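Local coordinates for acetylxylan esterase / glucomannan deacetylase (Cellvibrio japonicus, PDB 2WAA), which removes acetyl groups from acetylated xylan and glucomannan, helping to break down plant cell-wall polysaccharides, at residues I20-R25 and V41-I46; P128-R133 and D176-L181; G145-R150 and N312-P317; E272-N277 and S306-D311. All blocks are in the same frame, centred on the assembly; numbering follows the deposited sequence.

Contact 1 (I20-R25 and V41-I46)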
# COMPACT_ATOMS: atom_id res chain seq x y z
N ILE A 20 -6.94 17.55 -6.60
CA ILE A 20 -7.04 16.20 -6.05
C ILE A 20 -5.66 15.75 -5.54
O ILE A 20 -4.69 15.62 -6.33
CB ILE A 20 -7.60 15.22 -7.08
CG1 ILE A 20 -9.03 15.61 -7.45
CG2 ILE A 20 -7.61 13.78 -6.50
CD1 ILE A 20 -9.51 14.86 -8.57
N GLN A 21 -5.57 15.59 -4.23
CA GLN A 21 -4.37 15.09 -3.56
C GLN A 21 -4.23 13.59 -3.80
O GLN A 21 -5.25 12.87 -3.84
CB GLN A 21 -4.42 15.44 -2.07
CG GLN A 21 -3.04 15.15 -1.36
CD GLN A 21 -1.87 15.85 -2.08
OE1 GLN A 21 -1.28 15.30 -3.01
NE2 GLN A 21 -1.54 17.08 -1.65
N VAL A 22 -2.99 13.10 -3.97
CA VAL A 22 -2.80 11.70 -4.27
C VAL A 22 -1.65 11.21 -3.43
O VAL A 22 -0.55 11.81 -3.43
CB VAL A 22 -2.39 11.53 -5.73
CG1 VAL A 22 -2.10 10.02 -6.04
CG2 VAL A 22 -3.55 12.04 -6.66
N MET A 23 -1.89 10.12 -2.73
CA MET A 23 -0.81 9.49 -1.97
C MET A 23 -0.79 8.03 -2.43
O MET A 23 -1.81 7.35 -2.36
CB MET A 23 -1.11 9.55 -0.46
CG MET A 23 0.09 8.93 0.39
SD MET A 23 -0.35 8.96 2.12
CE MET A 23 -1.50 7.59 2.30
N GLY A 24 0.34 7.55 -2.94
CA GLY A 24 0.39 6.16 -3.47
C GLY A 24 0.68 6.22 -4.96
O GLY A 24 0.51 7.27 -5.60
N ARG A 25 1.13 5.12 -5.54
CA ARG A 25 1.46 5.11 -6.95
C ARG A 25 0.26 5.16 -7.90
O ARG A 25 -0.65 4.31 -7.82
CB ARG A 25 2.29 3.87 -7.28
CG ARG A 25 3.65 3.93 -6.57
CD ARG A 25 4.59 2.81 -7.06
NE ARG A 25 5.87 2.82 -6.36
CZ ARG A 25 6.86 1.96 -6.61
NH1 ARG A 25 6.74 1.07 -7.57
NH2 ARG A 25 8.01 2.01 -5.93
N VAL A 41 -3.56 3.34 -2.03
CA VAL A 41 -3.55 4.55 -2.86
C VAL A 41 -4.77 5.37 -2.42
O VAL A 41 -5.90 4.85 -2.38
CB VAL A 41 -3.62 4.23 -4.35
CG1 VAL A 41 -3.80 5.55 -5.17
CG2 VAL A 41 -2.32 3.45 -4.77
N SER A 42 -4.52 6.63 -2.07
CA SER A 42 -5.52 7.45 -1.45
C SER A 42 -5.65 8.78 -2.23
O SER A 42 -4.64 9.50 -2.40
CB SER A 42 -5.08 7.72 -0.01
OG SER A 42 -5.06 6.52 0.77
N LEU A 43 -6.88 9.10 -2.65
CA LEU A 43 -7.14 10.31 -3.43
C LEU A 43 -8.12 11.13 -2.61
O LEU A 43 -9.11 10.60 -2.10
CB LEU A 43 -7.75 9.99 -4.78
CG LEU A 43 -7.14 8.84 -5.58
CD1 LEU A 43 -7.76 8.73 -7.00
CD2 LEU A 43 -5.72 9.04 -5.67
N SER A 44 -7.83 12.43 -2.47
CA SER A 44 -8.64 13.21 -1.54
C SER A 44 -8.87 14.61 -2.06
O SER A 44 -8.05 15.16 -2.80
CB SER A 44 -8.03 13.28 -0.12
OG SER A 44 -6.64 13.71 -0.09
N THR A 45 -9.95 15.22 -1.60
CA THR A 45 -10.30 16.55 -2.09
C THR A 45 -11.15 17.19 -0.97
O THR A 45 -11.81 16.50 -0.18
CB THR A 45 -11.08 16.51 -3.43
OG1 THR A 45 -11.46 17.83 -3.83
CG2 THR A 45 -12.39 15.70 -3.30
N ILE A 46 -11.13 18.52 -0.93
CA ILE A 46 -12.02 19.25 0.01
C ILE A 46 -12.84 20.16 -0.90
O ILE A 46 -12.30 20.78 -1.82
CB ILE A 46 -11.22 20.11 0.97
CG1 ILE A 46 -10.38 19.23 1.92
CG2 ILE A 46 -12.14 20.91 1.85
CD1 ILE A 46 -9.16 19.93 2.43
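Gln21 with Ser44, and Met23 with Ser42, are the hydrogen-bonded pairs of a short antiparallel ladder between strands 21-23 and 42-46. This backbone ladder is the tight part of the contact. Its bonds at the Met23 end are the straighter ones: Met23 N to Ser42 O and Ser42 N to Met23 O are both 2.8 Å, the second at 166°. At the other pair Ser44 N reaches Gln21 O at 3.0 Å. Between them, at the non-hydrogen-bonded pair, CD2 of Leu43, in the conformer given, touches both methyls of Val22, CG1 at 3.8 Å. Leu43 also meets Leu114 of strand 112-119.

On the face of Gln21, Met23, Ser42 and Ser44 the side chains meet sparsely across the pair, Ser44 OG coming within 3.4 Å of Gln21 CB. This face turns instead to strand 177-183 and the loop at 128-130, and Gln21, Val22 and Met23 stay partly exposed. A bend at chi2 (53°) brings Gln21 OE1 back to Val22 N at 2.9 Å, while NE2 bonds to Pro128 O. Backbone bonds thus hold the ladder of this N-terminal beta domain, and the glutamine amide bridges its own strand and the 128-133 loop.

Contact 2 (P128-R133 and D176-L181)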
# COMPACT_ATOMS: atom_id res chain seq x y z
N PRO A 128 -6.02 18.76 -0.01
CA PRO A 128 -5.62 18.45 1.35
C PRO A 128 -4.09 18.43 1.41
O PRO A 128 -3.45 18.01 0.47
CB PRO A 128 -6.18 17.04 1.57
CG PRO A 128 -7.37 16.94 0.64
CD PRO A 128 -7.10 17.88 -0.51
N VAL A 129 -3.53 18.85 2.53
CA VAL A 129 -2.09 18.88 2.68
C VAL A 129 -1.65 17.56 3.33
O VAL A 129 -2.20 17.12 4.32
CB VAL A 129 -1.73 20.08 3.60
CG1 VAL A 129 -0.25 20.00 4.06
CG2 VAL A 129 -1.98 21.36 2.82
N LEU A 130 -0.66 16.92 2.73
CA LEU A 130 -0.15 15.67 3.31
C LEU A 130 0.99 15.93 4.29
O LEU A 130 1.69 16.95 4.19
CB LEU A 130 0.38 14.79 2.15
CG LEU A 130 -0.67 14.30 1.10
CD1 LEU A 130 0.09 13.53 -0.00
CD2 LEU A 130 -1.78 13.47 1.73
N PRO A 131 1.26 14.96 5.20
CA PRO A 131 2.43 15.08 6.11
C PRO A 131 3.76 15.24 5.39
O PRO A 131 3.91 14.79 4.25
CB PRO A 131 2.41 13.75 6.87
CG PRO A 131 0.96 13.39 6.89
CD PRO A 131 0.46 13.76 5.50
N GLN A 132 4.74 15.86 6.04
CA GLN A 132 6.05 15.93 5.42
C GLN A 132 6.78 14.57 5.38
O GLN A 132 7.47 14.25 4.38
CB GLN A 132 6.93 16.94 6.15
CG GLN A 132 6.44 18.39 6.03
CD GLN A 132 6.62 18.92 4.66
OE1 GLN A 132 7.73 18.99 4.14
NE2 GLN A 132 5.52 19.28 4.02
N ARG A 133 6.68 13.81 6.47
CA ARG A 133 7.39 12.53 6.57
C ARG A 133 6.80 11.54 5.57
O ARG A 133 5.59 11.55 5.34
CB ARG A 133 7.20 11.94 7.96
CG ARG A 133 8.03 12.64 9.05
CD ARG A 133 7.64 12.06 10.36
NE ARG A 133 8.39 12.73 11.43
CZ ARG A 133 8.10 12.61 12.72
NH1 ARG A 133 7.10 11.83 13.12
NH2 ARG A 133 8.83 13.27 13.61
N ASP A 176 2.75 10.10 11.84
CA ASP A 176 2.36 11.33 11.09
C ASP A 176 3.09 11.40 9.76
O ASP A 176 3.78 12.38 9.43
CB ASP A 176 2.70 12.59 11.91
CG ASP A 176 2.01 13.86 11.36
OD1 ASP A 176 1.00 13.76 10.62
OD2 ASP A 176 2.49 14.94 11.69
N ALA A 177 2.94 10.32 8.98
CA ALA A 177 3.69 10.17 7.75
C ALA A 177 2.80 9.76 6.61
O ALA A 177 1.75 9.12 6.79
CB ALA A 177 4.83 9.15 7.91
N GLN A 178 3.22 10.14 5.40
CA GLN A 178 2.63 9.53 4.21
C GLN A 178 3.09 8.09 4.11
O GLN A 178 4.12 7.72 4.68
CB GLN A 178 3.12 10.26 2.96
CG GLN A 178 2.71 11.72 2.88
CD GLN A 178 3.19 12.28 1.58
OE1 GLN A 178 3.02 11.61 0.55
NE2 GLN A 178 3.73 13.50 1.56
N VAL A 179 2.37 7.27 3.34
CA VAL A 179 2.87 5.94 3.08
C VAL A 179 2.52 5.52 1.67
O VAL A 179 1.43 5.81 1.16
CB VAL A 179 2.27 4.93 4.11
CG1 VAL A 179 0.71 4.84 3.94
CG2 VAL A 179 2.93 3.56 3.99
N GLN A 180 3.46 4.85 1.01
CA GLN A 180 3.10 4.01 -0.17
C GLN A 180 3.31 2.54 0.21
O GLN A 180 4.31 2.20 0.88
CB GLN A 180 3.99 4.31 -1.35
CG GLN A 180 3.80 5.71 -1.90
CD GLN A 180 4.36 5.80 -3.31
OE1 GLN A 180 5.19 4.96 -3.75
NE2 GLN A 180 3.90 6.80 -4.05
N LEU A 181 2.36 1.70 -0.19
CA LEU A 181 2.50 0.25 -0.04
C LEU A 181 2.89 -0.31 -1.44
O LEU A 181 2.19 -0.03 -2.45
CB LEU A 181 1.17 -0.35 0.41
CG LEU A 181 0.57 0.25 1.67
CD1 LEU A 181 -0.75 -0.47 2.02
CD2 LEU A 181 1.55 0.23 2.91
O HOH W 1 5.24 14.68 9.02
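The contact belongs to the edge of the parallel sheet in the SGNH (GDSL-like) hydrolase domain, where the linker from the N-terminal beta domain runs into strand 133-139 beside the outermost strand 177-183. Gln178 reaches across to the linker. Its NE2 donates to Pro131 O at 3.0 Å, nearly straight at 171°, with the acceptor in the plane of the amide. CG stands beside the backbone N (chi1 -63°) and the chain runs extended beyond it, carrying the amide to the carbonyl. Leu130 crosses the end of Gln178 at about a right angle, its CB near NE2 and its CD1 3.5 Å from OE1.

The backbone of Gln178 adds a second link, N to Arg133 O at 2.8 Å, the donor tilted from the carbonyl plane. Asp176, with positive phi, is the C-prime residue of a Schellman motif, a turn that leads from helix 167-174 into the outermost strand of the parallel sheet. Pro131 packs against this turn, its CB 3.2 Å from Asp176 O. The same carbonyl accepts a hydrogen bond from a water at 2.8 Å, which in turn accepts from Arg133 N at 3.1 Å. Arg133 CB rests 3.7 Å from Ala177 CB, while the extended arginine chain leads its guanidinium to Leu175 O and to a cation-pi contact with Trp339.

Contact 3 (G145-R150 and N312-P317). With ACT (acetate ion), chain C.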
# COMPACT_ATOMS: atom_id res chain seq x y z
N GLY A 145 -2.51 -6.05 3.15
CA GLY A 145 -3.73 -6.03 3.96
C GLY A 145 -4.66 -7.19 3.69
O GLY A 145 -5.86 -7.11 3.97
N GLU A 146 -4.15 -8.26 3.10
CA GLU A 146 -5.01 -9.42 2.82
C GLU A 146 -5.69 -10.02 4.08
O GLU A 146 -5.05 -10.22 5.11
CB GLU A 146 -4.20 -10.53 2.11
CG GLU A 146 -5.05 -11.86 1.92
CD GLU A 146 -4.37 -12.83 0.94
OE1 GLU A 146 -3.35 -12.50 0.31
OE2 GLU A 146 -4.92 -13.95 0.73
N ALA A 147 -7.01 -10.24 3.96
CA ALA A 147 -7.82 -10.98 4.98
C ALA A 147 -8.03 -10.23 6.29
O ALA A 147 -8.52 -10.80 7.28
CB ALA A 147 -7.20 -12.38 5.25
N ILE A 148 -7.73 -8.93 6.30
CA ILE A 148 -8.04 -8.14 7.49
C ILE A 148 -9.55 -8.12 7.75
O ILE A 148 -9.97 -8.15 8.94
CB ILE A 148 -7.43 -6.73 7.40
CG1 ILE A 148 -5.89 -6.89 7.50
CG2 ILE A 148 -8.00 -5.77 8.45
CD1 ILE A 148 -5.14 -5.59 7.32
N ASP A 149 -10.36 -8.05 6.69
CA ASP A 149 -11.82 -7.91 6.89
C ASP A 149 -12.55 -9.23 6.68
O ASP A 149 -13.68 -9.25 6.19
CB ASP A 149 -12.45 -6.82 5.98
CG ASP A 149 -12.20 -5.39 6.48
OD1 ASP A 149 -11.66 -5.19 7.61
OD2 ASP A 149 -12.52 -4.44 5.72
N ARG A 150 -11.91 -10.33 7.06
CA ARG A 150 -12.51 -11.65 6.92
C ARG A 150 -13.73 -11.68 7.81
O ARG A 150 -13.78 -11.01 8.84
CB ARG A 150 -11.52 -12.73 7.41
CG ARG A 150 -11.43 -12.77 8.95
CD ARG A 150 -10.23 -13.59 9.49
NE ARG A 150 -8.96 -12.93 9.13
CZ ARG A 150 -7.74 -13.46 9.20
NH1 ARG A 150 -7.55 -14.70 9.68
NH2 ARG A 150 -6.72 -12.72 8.79
N ASN A 312 -8.48 -19.43 12.90
CA ASN A 312 -8.86 -20.69 12.29
C ASN A 312 -9.21 -20.55 10.83
O ASN A 312 -8.86 -21.42 10.05
CB ASN A 312 -10.01 -21.34 13.05
CG ASN A 312 -9.57 -21.89 14.37
OD1 ASN A 312 -8.39 -22.23 14.54
ND2 ASN A 312 -10.49 -21.96 15.34
N SER A 313 -9.84 -19.43 10.46
CA SER A 313 -10.27 -19.24 9.06
C SER A 313 -9.17 -18.91 8.05
O SER A 313 -9.35 -19.14 6.87
CB SER A 313 -11.36 -18.18 8.96
OG SER A 313 -10.93 -16.94 9.52
N ASP A 314 -8.06 -18.32 8.50
CA ASP A 314 -7.01 -17.90 7.56
C ASP A 314 -5.74 -17.61 8.37
O ASP A 314 -5.80 -16.96 9.42
CB ASP A 314 -7.52 -16.68 6.81
CG ASP A 314 -6.71 -16.36 5.55
OD1 ASP A 314 -5.51 -16.13 5.72
OD2 ASP A 314 -7.27 -16.34 4.41
N ALA A 315 -4.60 -18.13 7.92
CA ALA A 315 -3.32 -17.91 8.62
C ALA A 315 -2.81 -16.48 8.48
O ALA A 315 -1.90 -16.10 9.21
CB ALA A 315 -2.25 -18.88 8.10
N HIS A 316 -3.36 -15.67 7.55
CA HIS A 316 -2.89 -14.28 7.45
C HIS A 316 -3.24 -13.56 8.75
O HIS A 316 -4.29 -13.82 9.33
CB HIS A 316 -3.57 -13.54 6.29
CG HIS A 316 -3.02 -13.90 4.95
ND1 HIS A 316 -3.50 -14.98 4.23
CD2 HIS A 316 -2.06 -13.33 4.18
CE1 HIS A 316 -2.84 -15.07 3.09
NE2 HIS A 316 -1.95 -14.09 3.03
N PRO A 317 -2.38 -12.63 9.20
CA PRO A 317 -2.67 -11.93 10.44
C PRO A 317 -4.06 -11.28 10.42
O PRO A 317 -4.48 -10.70 9.39
CB PRO A 317 -1.54 -10.89 10.53
CG PRO A 317 -0.34 -11.62 9.88
CD PRO A 317 -0.99 -12.40 8.73
C ACT C . 1.48 -13.89 1.23
O ACT C . 0.48 -14.65 1.00
OXT ACT C . 1.78 -13.10 0.31
CH3 ACT C . 2.25 -13.90 2.52
O HOH W 2 -3.06 -10.12 7.03
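His316 O is gripped by the guanidinium of Arg150: NH2 donates at 2.7 Å (164°), in the guanidinium plane but above the plane of the carbonyl, and NH1 adds a weak bond. His316 and Asp314 are the proposed charge-relay residues of a Ser-His-Asp triad and lie on the loop before helix 319-337 of the SGNH hydrolase domain. Arg150, bent at chi3 (66°), ties this loop down through its backbone carbonyls, since NH1 also reaches Asp314 O at 2.9 Å. NE turns back to Ala147 O, bracing the arginine against its own turn.

Asp314 OD1 takes two bonds from His316, ring ND1 on its syn lone pair at 2.8 Å and backbone N on its anti lone pair at 2.9 Å, the latter an Asx turn. OD1 lies in the imidazole plane, and the two bonds probably fix the rotation of the ring. Glu146, extended beyond CG, lays its carboxylate over one face of that ring, the planes 22° apart; its CG sits 3.9 Å from the ring centroid. Lys156 salt-bridges both Glu146 OE2 and Asp314 OD2. Ala147 CB touches both Asp314 CG and His316 CB, each at 4.0 Å. His316 NE2 makes a weak hydrogen bond with Ser141 OG and another to an oxygen of an acetate, probably from the crystallisation liquor, at 3.2 Å; Ser141 N, Gly186 N and Asn236 ND2 bind the same acetate.

Contact 4 (E272-N277 and S306-D311)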
# COMPACT_ATOMS: atom_id res chain seq x y z
N GLU A 272 11.56 -9.49 9.17
CA GLU A 272 11.14 -10.79 8.61
C GLU A 272 9.63 -10.93 8.44
O GLU A 272 9.15 -11.87 7.85
CB GLU A 272 11.67 -11.95 9.49
CG GLU A 272 11.01 -12.09 10.86
CD GLU A 272 11.65 -11.24 11.95
OE1 GLU A 272 12.39 -10.27 11.66
OE2 GLU A 272 11.39 -11.53 13.14
N GLY A 273 8.87 -10.03 9.04
CA GLY A 273 7.42 -10.12 8.94
C GLY A 273 6.79 -11.04 10.00
O GLY A 273 7.49 -11.67 10.83
N ALA A 274 5.48 -11.11 9.96
CA ALA A 274 4.71 -11.75 11.02
C ALA A 274 4.31 -13.20 10.79
O ALA A 274 3.84 -13.84 11.73
CB ALA A 274 3.43 -10.96 11.28
N ILE A 275 4.36 -13.67 9.55
CA ILE A 275 3.82 -15.03 9.28
C ILE A 275 4.83 -16.14 9.64
O ILE A 275 4.43 -17.14 10.25
CB ILE A 275 3.33 -15.18 7.81
CG1 ILE A 275 2.05 -14.34 7.64
CG2 ILE A 275 3.06 -16.62 7.53
CD1 ILE A 275 1.57 -14.28 6.20
N LEU A 276 6.10 -15.95 9.28
CA LEU A 276 7.10 -17.00 9.50
C LEU A 276 7.28 -17.24 10.98
O LEU A 276 7.19 -16.33 11.82
CB LEU A 276 8.47 -16.61 8.92
CG LEU A 276 8.47 -16.51 7.40
CD1 LEU A 276 9.91 -16.17 6.99
CD2 LEU A 276 7.98 -17.79 6.76
N ASN A 277 7.56 -18.48 11.29
CA ASN A 277 7.68 -18.85 12.68
C ASN A 277 8.80 -19.84 12.78
O ASN A 277 9.28 -20.34 11.75
CB ASN A 277 6.41 -19.56 13.07
CG ASN A 277 6.19 -19.57 14.50
OD1 ASN A 277 6.92 -18.90 15.29
ND2 ASN A 277 5.18 -20.34 14.90
N SER A 306 7.03 -9.97 16.37
CA SER A 306 6.43 -11.17 16.87
C SER A 306 5.83 -11.91 15.70
O SER A 306 5.40 -11.31 14.74
CB SER A 306 5.27 -10.84 17.84
OG SER A 306 5.80 -10.32 19.04
N HIS A 307 5.71 -13.21 15.85
CA HIS A 307 4.84 -13.98 14.96
C HIS A 307 3.38 -13.77 15.33
O HIS A 307 3.03 -13.78 16.52
CB HIS A 307 5.20 -15.46 15.10
CG HIS A 307 4.17 -16.40 14.53
ND1 HIS A 307 3.98 -16.56 13.18
CD2 HIS A 307 3.36 -17.30 15.14
CE1 HIS A 307 3.06 -17.49 12.97
NE2 HIS A 307 2.66 -17.95 14.14
N HIS A 308 2.51 -13.56 14.33
CA HIS A 308 1.07 -13.56 14.57
C HIS A 308 0.45 -14.67 13.77
O HIS A 308 0.72 -14.80 12.59
CB HIS A 308 0.48 -12.20 14.20
CG HIS A 308 1.02 -11.10 15.04
ND1 HIS A 308 0.54 -10.83 16.30
CD2 HIS A 308 2.07 -10.26 14.84
CE1 HIS A 308 1.24 -9.84 16.83
NE2 HIS A 308 2.18 -9.48 15.97
N PRO A 309 -0.38 -15.49 14.41
CA PRO A 309 -0.78 -16.73 13.77
C PRO A 309 -2.03 -16.66 12.91
O PRO A 309 -2.43 -17.68 12.39
CB PRO A 309 -1.01 -17.68 14.97
CG PRO A 309 -1.61 -16.76 15.98
CD PRO A 309 -0.69 -15.52 15.86
N GLY A 310 -2.68 -15.51 12.77
CA GLY A 310 -3.96 -15.49 12.08
C GLY A 310 -5.04 -16.11 12.97
O GLY A 310 -5.03 -15.92 14.18
N ASP A 311 -5.99 -16.82 12.37
CA ASP A 311 -7.02 -17.52 13.17
C ASP A 311 -7.44 -18.76 12.42
O ASP A 311 -6.82 -19.11 11.40
CB ASP A 311 -8.22 -16.63 13.54
CG ASP A 311 -9.06 -16.17 12.34
OD1 ASP A 311 -8.91 -16.67 11.20
OD2 ASP A 311 -9.90 -15.27 12.56
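Asn277 lies flat over the His307 ring, amide and imidazole planes 10° apart, with the amide carbon CG 3.6 Å above the ring centre. Both residues set CG opposite the backbone N; in Asn277 (chi1 -160°) this carries the amide over the ring, although the two side chains run at about a right angle to each other. Within the stack ND2 lies 3.6 Å from His307 CD2, and Asn277 CB adds a CH-pi contact over the same face. On the opposite face of the ring sits the backbone N of Pro309.

At the ring edge ND1 is turned toward the backbone of the other loop: it makes a weak, bent bond to Ala274 O at 3.1 Å and lies 3.0 Å from Ile275 O. Ala274 O has a firmer donor in His308 N at 2.9 Å, which approaches on a lone pair. His308 takes the other course, its CG beside the backbone N (chi1 -62°), and presents CD2 edgewise to Ala274 CB at 3.9 Å; Gln321 and Met325 of helix 319-337 also touch the His308 side chain. The pairing joins two loops that follow neighbouring parallel strands, 267-270 and 300-302, next to the active site of the SGNH hydrolase fold.

Overall arrangement
Contacts 1 and 2 lie together where the two domains meet, their centres about 10 Å apart and joined by Gln21 NE2 to Pro128 O at 3.0 Å. Contacts 3 and 4, with centres about 12 Å apart, belong to the catalytic side of the hydrolase domain. There Arg150 NH1 makes a salt bridge to Asp311 OD1 at 2.8 Å, and Ile275 CG1 packs on Pro317 CD at 3.8 Å. Ile275 also comes near His316 and the bound acetate, so contact 4 borders the site that contact 3 helps to build. Contact 1 lies across the chain's centre from contact 3, their centres about 27 Å apart, away from the active site.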